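Local coordinates for trichosurin (Trichosurus vulpecula, PDB 2RA6), which is a homodimeric milk-whey lipocalin that holds 4-ethylphenol in its barrel and probably serves to bind and carry small molecules, at residues B[30-36]-B[156-161]; B[48-52]-B[63-67]; B[107-113]-B[125-131]. The protein carries 1 engineered substitution. One frame throughout, in Å; residues are numbered along the deposited sequence.

Contact 1 (B[30-36]-B[156-161]); sequences TVVLASS and NILDIS
Thr30 meets Ile160 through methyl groups: the side chains cross at a slant, with Thr30 CG2 a tight 3.5 Å from Ile160 CD1. With its CG1 between the backbone N and the carbonyl carbon (chi1 64°), Ile160 sends that methyl back toward the opposing strand. At Val31 the carbonyl O takes the N-H of Ile160 at 3.0 Å. Just beyond, the strand 157-159 gives way to an Asx turn, in which Asp159 OD1 accepts from Ser161 N and, at 2.6 Å, from Ser161 OG, while OD2 is left to a salt bridge with Lys140. Val31 and Val32 both face Leu128 in a classic beta bulge. Val32 brings CG1 to within 3.6 Å of Ile157 CG2, on the face that Phe143 and Phe147 of the helix cover. Leu33 and Leu158 exchange two nearly straight backbone bonds, Leu158 N reaching Leu33 O at 2.7 Å. Ala34 packs its methyl on Ile157 CG1. Asn156 then grips Ser35 twice: its O receives Ser35 N, and its amide ND2 gives a bond of 2.8 Å to Ser35 O in the carbonyl plane. This pairing of the first barrel strand with the short strand after the C-terminal helix is characteristic of lipocalins.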
# COMPACT_ATOMS: atom_id res chain seq x y z
N THR B 30 16.34 13.08 -4.76
CA THR B 30 15.27 12.36 -5.43
C THR B 30 15.81 12.07 -6.84
O THR B 30 16.24 12.99 -7.54
CB THR B 30 14.00 13.21 -5.52
OG1 THR B 30 13.46 13.39 -4.20
CG2 THR B 30 12.95 12.52 -6.40
N VAL B 31 15.79 10.81 -7.23
CA VAL B 31 16.31 10.40 -8.53
C VAL B 31 15.20 9.99 -9.50
O VAL B 31 15.24 10.34 -10.67
CB VAL B 31 17.31 9.25 -8.35
CG1 VAL B 31 17.88 8.82 -9.70
CG2 VAL B 31 18.45 9.70 -7.42
N VAL B 32 14.22 9.25 -9.00
CA VAL B 32 13.09 8.83 -9.83
C VAL B 32 11.79 8.93 -9.06
O VAL B 32 11.73 8.65 -7.86
CB VAL B 32 13.25 7.36 -10.31
CG1 VAL B 32 12.17 7.04 -11.36
CG2 VAL B 32 14.64 7.16 -10.93
N LEU B 33 10.74 9.39 -9.74
CA LEU B 33 9.41 9.51 -9.17
C LEU B 33 8.51 8.71 -10.10
O LEU B 33 8.74 8.67 -11.32
CB LEU B 33 8.95 10.97 -9.17
CG LEU B 33 9.65 11.96 -8.23
CD1 LEU B 33 9.15 13.38 -8.50
CD2 LEU B 33 9.39 11.57 -6.79
N ALA B 34 7.51 8.06 -9.54
CA ALA B 34 6.58 7.28 -10.35
C ALA B 34 5.25 7.32 -9.64
O ALA B 34 5.19 7.35 -8.41
CB ALA B 34 7.07 5.84 -10.50
N SER B 35 4.17 7.35 -10.41
CA SER B 35 2.86 7.42 -9.78
C SER B 35 1.77 6.88 -10.67
O SER B 35 1.89 6.87 -11.89
CB SER B 35 2.51 8.86 -9.42
OG SER B 35 1.24 8.94 -8.79
N SER B 36 0.69 6.44 -10.02
CA SER B 36 -0.47 5.93 -10.73
C SER B 36 -1.16 7.11 -11.41
O SER B 36 -1.91 6.93 -12.37
CB SER B 36 -1.41 5.23 -9.74
OG SER B 36 -1.65 6.04 -8.60
N ASN B 156 4.53 7.06 -16.89
CA ASN B 156 4.21 7.48 -15.53
C ASN B 156 5.43 7.47 -14.62
O ASN B 156 5.31 7.66 -13.41
CB ASN B 156 3.12 6.59 -14.95
CG ASN B 156 1.73 7.00 -15.40
OD1 ASN B 156 1.53 7.35 -16.56
ND2 ASN B 156 0.78 6.96 -14.48
N ILE B 157 6.59 7.26 -15.21
CA ILE B 157 7.85 7.25 -14.48
C ILE B 157 8.63 8.49 -14.92
O ILE B 157 8.76 8.75 -16.11
CB ILE B 157 8.69 6.00 -14.82
CG1 ILE B 157 7.96 4.75 -14.35
CG2 ILE B 157 10.06 6.11 -14.17
CD1 ILE B 157 8.57 3.45 -14.87
N LEU B 158 9.11 9.26 -13.95
CA LEU B 158 9.89 10.45 -14.25
C LEU B 158 11.26 10.35 -13.62
O LEU B 158 11.40 10.41 -12.41
CB LEU B 158 9.18 11.70 -13.73
CG LEU B 158 7.80 11.99 -14.32
CD1 LEU B 158 7.22 13.25 -13.69
CD2 LEU B 158 7.92 12.15 -15.83
N ASP B 159 12.28 10.18 -14.46
CA ASP B 159 13.66 10.10 -13.98
C ASP B 159 14.09 11.56 -13.94
O ASP B 159 14.33 12.16 -14.99
CB ASP B 159 14.52 9.33 -14.97
CG ASP B 159 15.96 9.19 -14.52
OD1 ASP B 159 16.43 10.05 -13.75
OD2 ASP B 159 16.63 8.23 -14.95
N ILE B 160 14.20 12.15 -12.76
CA ILE B 160 14.57 13.56 -12.69
C ILE B 160 16.07 13.81 -12.56
O ILE B 160 16.49 14.95 -12.40
CB ILE B 160 13.85 14.29 -11.55
CG1 ILE B 160 14.28 13.71 -10.21
CG2 ILE B 160 12.34 14.19 -11.75
CD1 ILE B 160 13.88 14.57 -9.03
N SER B 161 16.86 12.74 -12.63
CA SER B 161 18.31 12.89 -12.53
C SER B 161 18.79 13.62 -13.78
O SER B 161 19.88 14.18 -13.80
CB SER B 161 18.98 11.52 -12.46
OG SER B 161 18.86 10.84 -13.70

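Contact 2 (B[48-52]-B[63-67]). With ETY (4-ethylphenol), chain P; IPA (isopropyl alcohol), chain R.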
# COMPACT_ATOMS: atom_id res chain seq x y z
N ARG B 48 5.56 16.36 -6.34
CA ARG B 48 6.79 16.67 -7.04
C ARG B 48 7.64 17.46 -6.05
O ARG B 48 7.76 18.68 -6.14
CB ARG B 48 6.55 17.50 -8.30
CG ARG B 48 7.79 17.61 -9.18
CD ARG B 48 7.54 18.39 -10.46
NE ARG B 48 8.76 18.53 -11.26
CZ ARG B 48 9.25 17.59 -12.06
NH1 ARG B 48 8.63 16.42 -12.19
NH2 ARG B 48 10.38 17.81 -12.73
N ASN B 49 8.19 16.73 -5.09
CA ASN B 49 9.04 17.32 -4.06
C ASN B 49 10.38 16.62 -4.14
O ASN B 49 10.46 15.43 -4.42
CB ASN B 49 8.41 17.12 -2.68
CG ASN B 49 6.99 17.66 -2.61
OD1 ASN B 49 6.73 18.82 -2.94
ND2 ASN B 49 6.06 16.81 -2.19
N PHE B 50 11.44 17.38 -3.90
CA PHE B 50 12.79 16.87 -3.99
C PHE B 50 13.42 16.78 -2.61
O PHE B 50 13.68 17.80 -1.97
CB PHE B 50 13.59 17.80 -4.89
CG PHE B 50 12.88 18.16 -6.15
CD1 PHE B 50 12.71 17.22 -7.16
CD2 PHE B 50 12.34 19.43 -6.32
CE1 PHE B 50 12.01 17.54 -8.32
CE2 PHE B 50 11.63 19.76 -7.48
CZ PHE B 50 11.47 18.81 -8.48
N ILE B 51 13.66 15.56 -2.16
CA ILE B 51 14.24 15.35 -0.84
C ILE B 51 15.64 15.94 -0.74
O ILE B 51 16.40 15.95 -1.71
CB ILE B 51 14.29 13.83 -0.49
CG1 ILE B 51 14.69 13.63 0.97
CG2 ILE B 51 15.27 13.11 -1.39
CD1 ILE B 51 13.65 14.10 1.97
N GLN B 52 15.96 16.48 0.44
CA GLN B 52 17.28 17.06 0.69
C GLN B 52 17.92 16.27 1.83
O GLN B 52 19.12 15.97 1.79
CB GLN B 52 17.15 18.54 1.09
CG GLN B 52 16.40 19.42 0.08
CD GLN B 52 17.07 19.48 -1.28
OE1 GLN B 52 18.23 19.89 -1.41
NE2 GLN B 52 16.34 19.08 -2.32
N GLY B 63 11.58 14.65 7.30
CA GLY B 63 12.10 14.94 5.98
C GLY B 63 12.07 16.41 5.60
O GLY B 63 11.14 17.14 5.94
N PHE B 64 13.12 16.83 4.91
CA PHE B 64 13.23 18.20 4.43
C PHE B 64 13.30 18.09 2.91
O PHE B 64 14.22 17.46 2.37
CB PHE B 64 14.49 18.87 5.01
CG PHE B 64 14.90 20.13 4.29
CD1 PHE B 64 13.96 21.11 3.97
CD2 PHE B 64 16.23 20.33 3.93
CE1 PHE B 64 14.35 22.27 3.30
CE2 PHE B 64 16.62 21.48 3.26
CZ PHE B 64 15.68 22.46 2.94
N PHE B 65 12.31 18.66 2.25
CA PHE B 65 12.19 18.65 0.79
C PHE B 65 12.15 20.07 0.24
O PHE B 65 11.97 21.04 0.99
CB PHE B 65 10.87 17.99 0.34
CG PHE B 65 10.64 16.60 0.85
CD1 PHE B 65 10.22 16.37 2.16
CD2 PHE B 65 10.78 15.51 -0.01
CE1 PHE B 65 9.94 15.07 2.60
CE2 PHE B 65 10.50 14.22 0.42
CZ PHE B 65 10.07 14.00 1.73
N LEU B 66 12.29 20.18 -1.07
CA LEU B 66 12.18 21.46 -1.77
C LEU B 66 11.06 21.24 -2.77
O LEU B 66 10.92 20.14 -3.31
CB LEU B 66 13.46 21.82 -2.50
CG LEU B 66 14.62 22.25 -1.60
CD1 LEU B 66 15.84 22.53 -2.46
CD2 LEU B 66 14.24 23.48 -0.80
N THR B 67 10.26 22.27 -2.99
CA THR B 67 9.16 22.19 -3.94
C THR B 67 9.26 23.45 -4.79
O THR B 67 9.63 24.51 -4.28
CB THR B 67 7.78 22.22 -3.25
OG1 THR B 67 7.76 21.28 -2.17
CG2 THR B 67 6.69 21.86 -4.25
C8 ETY P . 9.95 10.28 1.25
C7 ETY P . 9.69 9.59 2.59
CG ETY P . 9.51 10.55 3.74
C3 ETY P . 8.28 11.23 3.93
C2 ETY P . 8.10 12.13 5.00
C5 ETY P . 10.57 10.80 4.66
C6 ETY P . 10.40 11.70 5.74
C1 ETY P . 9.17 12.36 5.90
O1 ETY P . 9.00 13.23 6.94
C1 IPA R . 5.55 14.42 0.13
C2 IPA R . 6.28 13.56 -0.83
C3 IPA R . 7.15 13.01 0.25
O2 IPA R . 7.00 14.27 -1.86
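The carbonyl O of Phe50 is gripped from opposite faces of its plane: Leu66 N comes across the strands at 2.9 Å, and Gln52 NE2 folds back along its own strand to 3.0 Å. That return is made by a bend in the glutamine chain (chi2 -61°), which also carries its amide across Leu66 at about a right angle, Gln52 CD lying 3.5 Å from Leu66 CD1, and sets CG over one face of the Phe64 ring toward its rim. Tyr77 stacks with the same phenylalanine. Phe50 N, in turn, meets Leu66 O almost straight, completing the hydrogen-bonded pair of an antiparallel hairpin, the second and third strands of the lipocalin barrel. On the side of the sheet that carries Asn49, Ile51 and Phe65, the methyl CD1 of Ile51 makes a CH-pi contact 3.6 Å from the Phe65 ring centre. The edge of this ring meets the ethyl end of 4-ethylphenol, and Gly63 N holds the phenol at O1, 3.0 Å away. Asn49 and Thr67 lie side by side, Thr67 OG1 donating to Asn49 OD1 at 2.8 Å from above the carbonyl plane. Asn49 ND2 bonds to Pro46 O and, at 2.7 Å, to O2 of an isopropyl alcohol.

Contact 3 (B[107-113]-B[125-131]); sequences NEYAKFI and VANLFGR. With ETY (4-ethylphenol), chain P.
Ile113 fills the shallow hollow over Ala126: its CD1 presses on the alanine CB at 3.5 Å, closer than usual for two methyls. Further along the same face, Leu128 places CD1 against CD1 of the Tyr109 ring, 3.7 Å away. The tyrosine ring is swung between its own backbone N and carbonyl carbon (chi1 78°), which leans it over toward the leucine, and the strand neighbour directly across from it is Gly130, which adds no bulk. Phe143 of the helix packs down on Lys111, Ala126 and Leu128, so small and large residues together form the uneven surface that receives it.

The other face carries Ala110, Phe112 and Phe129, and the two rings line the ligand pocket. Ala110 stands opposite Phe129 with the two CB atoms 4.2 Å apart, a low spot beside two large rings. Phe112 and Phe129 meet at a slant, their planes 49° apart, with Phe112 CD2 against Phe129 CE2 at 3.6 Å. Into the angle between them goes the ethyl group of 4-ethylphenol: C7 sits over the centre of the Phe112 ring, 3.5 Å above its plane, and C8 reaches the edge of the other ring at Phe129 CZ, 3.4 Å away. Four backbone bonds, between Ala110 and Phe129 and between Phe112 and Asn127, hold the rings in this register.

Just past the end of strand 121-130, Arg131 bends at chi2 and turns the edge of its guanidinium to Asn107 O, a weak bond from NE at 3.4 Å. Its NH1 is held by His27 O, and the group makes a cation-pi contact with Trp28. Such an arginine-tryptophan pair, beside a hairpin of the last two barrel strands lining an apolar pocket, is a hallmark of the lipocalin fold.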
# COMPACT_ATOMS: atom_id res chain seq x y z
N ASN B 107 22.58 1.92 2.24
CA ASN B 107 23.57 2.99 2.21
C ASN B 107 23.72 3.56 0.80
O ASN B 107 24.37 4.59 0.61
CB ASN B 107 24.92 2.47 2.69
CG ASN B 107 25.89 3.59 3.03
OD1 ASN B 107 27.10 3.38 3.13
ND2 ASN B 107 25.35 4.80 3.23
N GLU B 108 23.12 2.89 -0.17
CA GLU B 108 23.21 3.33 -1.56
C GLU B 108 21.93 4.01 -2.06
O GLU B 108 21.99 5.01 -2.77
CB GLU B 108 23.55 2.15 -2.48
CG GLU B 108 25.00 1.68 -2.39
CD GLU B 108 25.31 0.58 -3.41
OE1 GLU B 108 24.80 0.66 -4.55
OE2 GLU B 108 26.08 -0.34 -3.08
N TYR B 109 20.77 3.46 -1.68
CA TYR B 109 19.50 4.03 -2.12
C TYR B 109 18.39 3.76 -1.12
O TYR B 109 18.53 2.92 -0.24
CB TYR B 109 19.10 3.46 -3.49
CG TYR B 109 18.50 2.06 -3.45
CD1 TYR B 109 17.13 1.87 -3.28
CD2 TYR B 109 19.31 0.93 -3.58
CE1 TYR B 109 16.57 0.59 -3.25
CE2 TYR B 109 18.76 -0.35 -3.55
CZ TYR B 109 17.40 -0.52 -3.38
OH TYR B 109 16.85 -1.79 -3.33
N ALA B 110 17.29 4.49 -1.29
CA ALA B 110 16.12 4.31 -0.45
C ALA B 110 14.91 4.36 -1.35
O ALA B 110 14.81 5.21 -2.25
CB ALA B 110 16.04 5.41 0.60
N LYS B 111 13.98 3.43 -1.13
CA LYS B 111 12.75 3.39 -1.90
C LYS B 111 11.61 3.65 -0.93
O LYS B 111 11.51 3.00 0.11
CB LYS B 111 12.58 2.02 -2.55
CG LYS B 111 11.29 1.84 -3.33
CD LYS B 111 11.20 0.42 -3.89
CE LYS B 111 9.88 0.19 -4.60
NZ LYS B 111 9.81 -1.21 -5.12
N PHE B 112 10.77 4.62 -1.26
CA PHE B 112 9.62 4.92 -0.42
C PHE B 112 8.37 4.83 -1.26
O PHE B 112 8.26 5.50 -2.29
CB PHE B 112 9.73 6.32 0.18
CG PHE B 112 10.66 6.41 1.36
CD1 PHE B 112 10.23 6.02 2.63
CD2 PHE B 112 11.95 6.88 1.20
CE1 PHE B 112 11.08 6.10 3.73
CE2 PHE B 112 12.81 6.98 2.30
CZ PHE B 112 12.37 6.59 3.56
N ILE B 113 7.44 3.99 -0.83
CA ILE B 113 6.17 3.84 -1.53
C ILE B 113 5.10 4.52 -0.69
O ILE B 113 4.93 4.21 0.49
CB ILE B 113 5.78 2.37 -1.73
CG1 ILE B 113 6.88 1.62 -2.48
CG2 ILE B 113 4.46 2.28 -2.48
CD1 ILE B 113 7.19 2.17 -3.86
N VAL B 125 2.45 6.56 -5.08
CA VAL B 125 3.55 7.40 -5.52
C VAL B 125 4.79 6.69 -5.00
O VAL B 125 4.92 6.44 -3.81
CB VAL B 125 3.49 8.83 -4.91
CG1 VAL B 125 4.67 9.65 -5.38
CG2 VAL B 125 2.18 9.51 -5.31
N ALA B 126 5.69 6.35 -5.92
CA ALA B 126 6.92 5.67 -5.56
C ALA B 126 8.08 6.64 -5.72
O ALA B 126 8.16 7.37 -6.71
CB ALA B 126 7.12 4.45 -6.45
N ASN B 127 8.97 6.65 -4.74
CA ASN B 127 10.11 7.54 -4.75
C ASN B 127 11.41 6.75 -4.66
O ASN B 127 11.51 5.85 -3.83
CB ASN B 127 10.06 8.49 -3.54
CG ASN B 127 8.86 9.42 -3.56
OD1 ASN B 127 9.00 10.62 -3.78
ND2 ASN B 127 7.67 8.87 -3.34
N LEU B 128 12.38 7.07 -5.51
CA LEU B 128 13.68 6.41 -5.45
C LEU B 128 14.70 7.50 -5.11
O LEU B 128 14.88 8.46 -5.87
CB LEU B 128 14.04 5.77 -6.79
CG LEU B 128 15.38 5.02 -6.81
CD1 LEU B 128 15.35 3.82 -5.90
CD2 LEU B 128 15.69 4.58 -8.25
N PHE B 129 15.35 7.35 -3.95
CA PHE B 129 16.34 8.31 -3.50
C PHE B 129 17.75 7.75 -3.58
O PHE B 129 17.97 6.56 -3.34
CB PHE B 129 16.13 8.69 -2.03
CG PHE B 129 14.81 9.32 -1.73
CD1 PHE B 129 14.05 9.94 -2.71
CD2 PHE B 129 14.36 9.35 -0.42
CE1 PHE B 129 12.86 10.58 -2.39
CE2 PHE B 129 13.17 9.98 -0.08
CZ PHE B 129 12.42 10.61 -1.07
N GLY B 130 18.70 8.63 -3.90
CA GLY B 130 20.09 8.24 -3.98
C GLY B 130 20.94 9.15 -3.10
O GLY B 130 20.50 10.23 -2.70
N ARG B 131 22.15 8.70 -2.78
CA ARG B 131 23.07 9.50 -1.97
C ARG B 131 23.57 10.69 -2.76
O ARG B 131 24.00 11.70 -2.18
CB ARG B 131 24.28 8.66 -1.52
CG ARG B 131 23.97 7.67 -0.42
CD ARG B 131 23.34 8.36 0.77
NE ARG B 131 23.26 7.48 1.93
CZ ARG B 131 22.71 7.83 3.09
NH1 ARG B 131 22.19 9.04 3.24
NH2 ARG B 131 22.69 6.96 4.10
C8 ETY P . 9.95 10.28 1.25
C7 ETY P . 9.69 9.59 2.59
CG ETY P . 9.51 10.55 3.74
C3 ETY P . 8.28 11.23 3.93
C2 ETY P . 8.10 12.13 5.00
C5 ETY P . 10.57 10.80 4.66
C6 ETY P . 10.40 11.70 5.74
C1 ETY P . 9.17 12.36 5.90
O1 ETY P . 9.00 13.23 6.94

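Contacts 2 and 3, centres about 13 Å apart, both touch 4-ethylphenol: Gly63 of contact 2 bonds to the phenol oxygen, while Phe65 of contact 2 and Phe112 and Phe129 of contact 3 surround the ethyl group, and Ile51 CG2 meets Phe129 CE1 at 3.6 Å between them. Contact 1, which alone joins segments far apart in the chain, closes a loop within which both others are nested. Its strand 29-35 lies next to strand 121-130 of contact 3, where Ala34 O accepts from Ala126 N at 2.7 Å. Thr30 links all three, since its OG1 bonds to Ile51 N at 3.0 Å and lies 3.4 Å from Phe129 CE1, a pocket residue, yet its side chain remains about 7 Å from the ligand.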